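Histidine-containing Phosphotransfer Protein type 1, MtHPt1 (Medicago truncatula, PDB 3US6) probably relays phosphoryl groups from cytokinin-sensing histidine kinases to response regulators, as a histidine-containing phosphotransfer protein of the plant hormone pathway. Local coordinates at residues R7-V11 and G145-M149. Sequence-based numbering, arbitrary orientation. Where two conformers were deposited one is given.
Sequences RRQWV and GSIPM
Arg7 and Pro148 mark the nearest approach of the backbones, 6.6 Å between their CA atoms, where the extended, irregular chain 145-149 passes over one turn of helix 3-19. Bent at chi3 (87°), the long Arg7 side chain lays its guanidinium against the proline, Pro148 CG lying over one face 3.8 Å from Arg7 NH2, while Arg7 NE donates to Ser146 O (2.9 Å, 151° at the hydrogen). A water accepts from Arg7 NH2 and donates over a long 3.3 Å to Ile147 O. With an alanine here, Ser146 O would probably lose this donor, Ile147 O its water link to the arginine, and Pro148 CG the flat group against it. In this helical-bundle HPt protein the contact lays the C-terminal tail, which follows helix 109-142, back over the N-terminal helix. Trp10 supplies the broad apolar surface: Ile147 CG2 makes a CH-pi contact 3.7 Å from the centroid of its six-membered ring, and Pro148 CD rests on Trp10 CE3 at 3.6 Å. Proline suits this place, having no N-H to satisfy, and Pro148 CB meets Val11 CG2 at 3.9 Å. Trp10 NE1 hydrogen-bonds to Glu137 OE2 of helix 109-142.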
loop_
_atom_site.group_PDB
_atom_site.type_symbol
_atom_site.label_atom_id
_atom_site.label_comp_id
_atom_site.label_asym_id
_atom_site.label_seq_id
_atom_site.Cartn_x
_atom_site.Cartn_y
_atom_site.Cartn_z
ATOM N N ARG A 7 -10.405 4.350 20.308
ATOM C CA ARG A 7 -10.595 5.440 19.336
ATOM C C ARG A 7 -9.418 6.414 19.322
ATOM O O ARG A 7 -8.968 6.813 18.263
ATOM C CB ARG A 7 -11.910 6.163 19.571
ATOM C CG ARG A 7 -13.113 5.266 19.244
ATOM C CD ARG A 7 -14.427 5.795 19.759
ATOM N NE ARG A 7 -14.940 6.689 18.754
ATOM C CZ ARG A 7 -14.791 7.995 18.801
ATOM N NH1 ARG A 7 -14.177 8.564 19.836
ATOM N NH2 ARG A 7 -15.273 8.711 17.813
ATOM N N ARG A 8 -8.933 6.785 20.481
ATOM C CA ARG A 8 -7.759 7.680 20.545
ATOM C C ARG A 8 -6.529 7.012 19.927
ATOM O O ARG A 8 -5.770 7.656 19.180
ATOM C CB ARG A 8 -7.477 8.106 21.984
ATOM C CG ARG A 8 -8.512 9.064 22.592
ATOM C CD ARG A 8 -8.082 9.575 24.013
ATOM N NE ARG A 8 -8.065 8.523 25.035
ATOM C CZ ARG A 8 -9.136 8.117 25.712
ATOM N NH1 ARG A 8 -10.321 8.668 25.471
ATOM N NH2 ARG A 8 -9.026 7.153 26.624
ATOM N N GLN A 9 -6.337 5.719 20.154
ATOM C CA GLN A 9 -5.250 4.988 19.540
ATOM C C GLN A 9 -5.325 4.967 18.026
ATOM O O GLN A 9 -4.329 5.065 17.381
ATOM C CB GLN A 9 -5.235 3.554 20.034
ATOM C CG GLN A 9 -4.952 3.414 21.484
ATOM C CD GLN A 9 -5.058 1.973 21.939
ATOM O OE1 GLN A 9 -5.936 1.249 21.552
ATOM N NE2 GLN A 9 -4.151 1.579 22.757
ATOM N N TRP A 10 -6.522 4.833 17.501
ATOM C CA TRP A 10 -6.749 4.876 16.062
ATOM C C TRP A 10 -6.379 6.209 15.482
ATOM O O TRP A 10 -5.659 6.274 14.487
ATOM C CB TRP A 10 -8.250 4.557 15.738
ATOM C CG TRP A 10 -8.622 4.503 14.252
ATOM C CD1 TRP A 10 -8.610 3.424 13.460
ATOM C CD2 TRP A 10 -8.981 5.628 13.406
ATOM N NE1 TRP A 10 -8.961 3.779 12.164
ATOM C CE2 TRP A 10 -9.141 5.129 12.112
ATOM C CE3 TRP A 10 -9.140 6.999 13.630
ATOM C CZ2 TRP A 10 -9.548 5.931 11.057
ATOM C CZ3 TRP A 10 -9.486 7.794 12.588
ATOM C CH2 TRP A 10 -9.695 7.272 11.323
ATOM N N VAL A 11 -6.866 7.262 16.101
ATOM C CA VAL A 11 -6.468 8.599 15.631
ATOM C C VAL A 11 -4.959 8.760 15.565
ATOM O O VAL A 11 -4.405 9.213 14.547
ATOM C CB VAL A 11 -7.114 9.701 16.525
ATOM C CG1 VAL A 11 -6.536 11.081 16.261
ATOM C CG2 VAL A 11 -8.634 9.689 16.349
ATOM N N GLY A 145 -18.423 1.047 19.289
ATOM C CA GLY A 145 -18.035 2.394 18.958
ATOM C C GLY A 145 -18.048 2.673 17.488
ATOM O O GLY A 145 -18.324 1.827 16.646
ATOM N N SER A 146 -17.771 3.914 17.127
ATOM C CA SER A 146 -17.663 4.312 15.786
ATOM C C SER A 146 -16.192 4.680 15.502
ATOM O O SER A 146 -15.515 5.138 16.368
ATOM C CB SER A 146 -18.664 5.445 15.498
ATOM O OG SER A 146 -19.989 5.041 15.863
ATOM N N ILE A 147 -15.751 4.520 14.276
ATOM C CA ILE A 147 -14.426 4.940 13.923
ATOM C C ILE A 147 -14.464 6.445 13.804
ATOM O O ILE A 147 -15.340 6.980 13.161
ATOM C CB ILE A 147 -13.995 4.342 12.569
ATOM C CG1 ILE A 147 -14.152 2.816 12.547
ATOM C CG2 ILE A 147 -12.585 4.745 12.244
ATOM C CD1 ILE A 147 -13.620 2.121 13.740
ATOM N N PRO A 148 -13.501 7.112 14.397
ATOM C CA PRO A 148 -13.459 8.565 14.313
ATOM C C PRO A 148 -13.255 9.046 12.894
ATOM O O PRO A 148 -12.933 8.286 12.035
ATOM C CB PRO A 148 -12.258 8.923 15.189
ATOM C CG PRO A 148 -12.060 7.771 16.058
ATOM C CD PRO A 148 -12.399 6.607 15.218
ATOM N N MET A 149 -13.491 10.343 12.762
ATOM C CA MET A 149 -13.308 11.201 11.596
ATOM C C MET A 149 -14.421 11.095 10.567
ATOM O O MET A 149 -14.841 12.097 9.982
ATOM C CB MET A 149 -11.917 11.104 10.961
ATOM C CG MET A 149 -11.800 11.861 9.669
ATOM S SD MET A 149 -10.165 12.355 9.051
ATOM C CE MET A 149 -10.581 12.835 7.393
HETATM O O HOH W 1 -16.906 8.806 15.379
#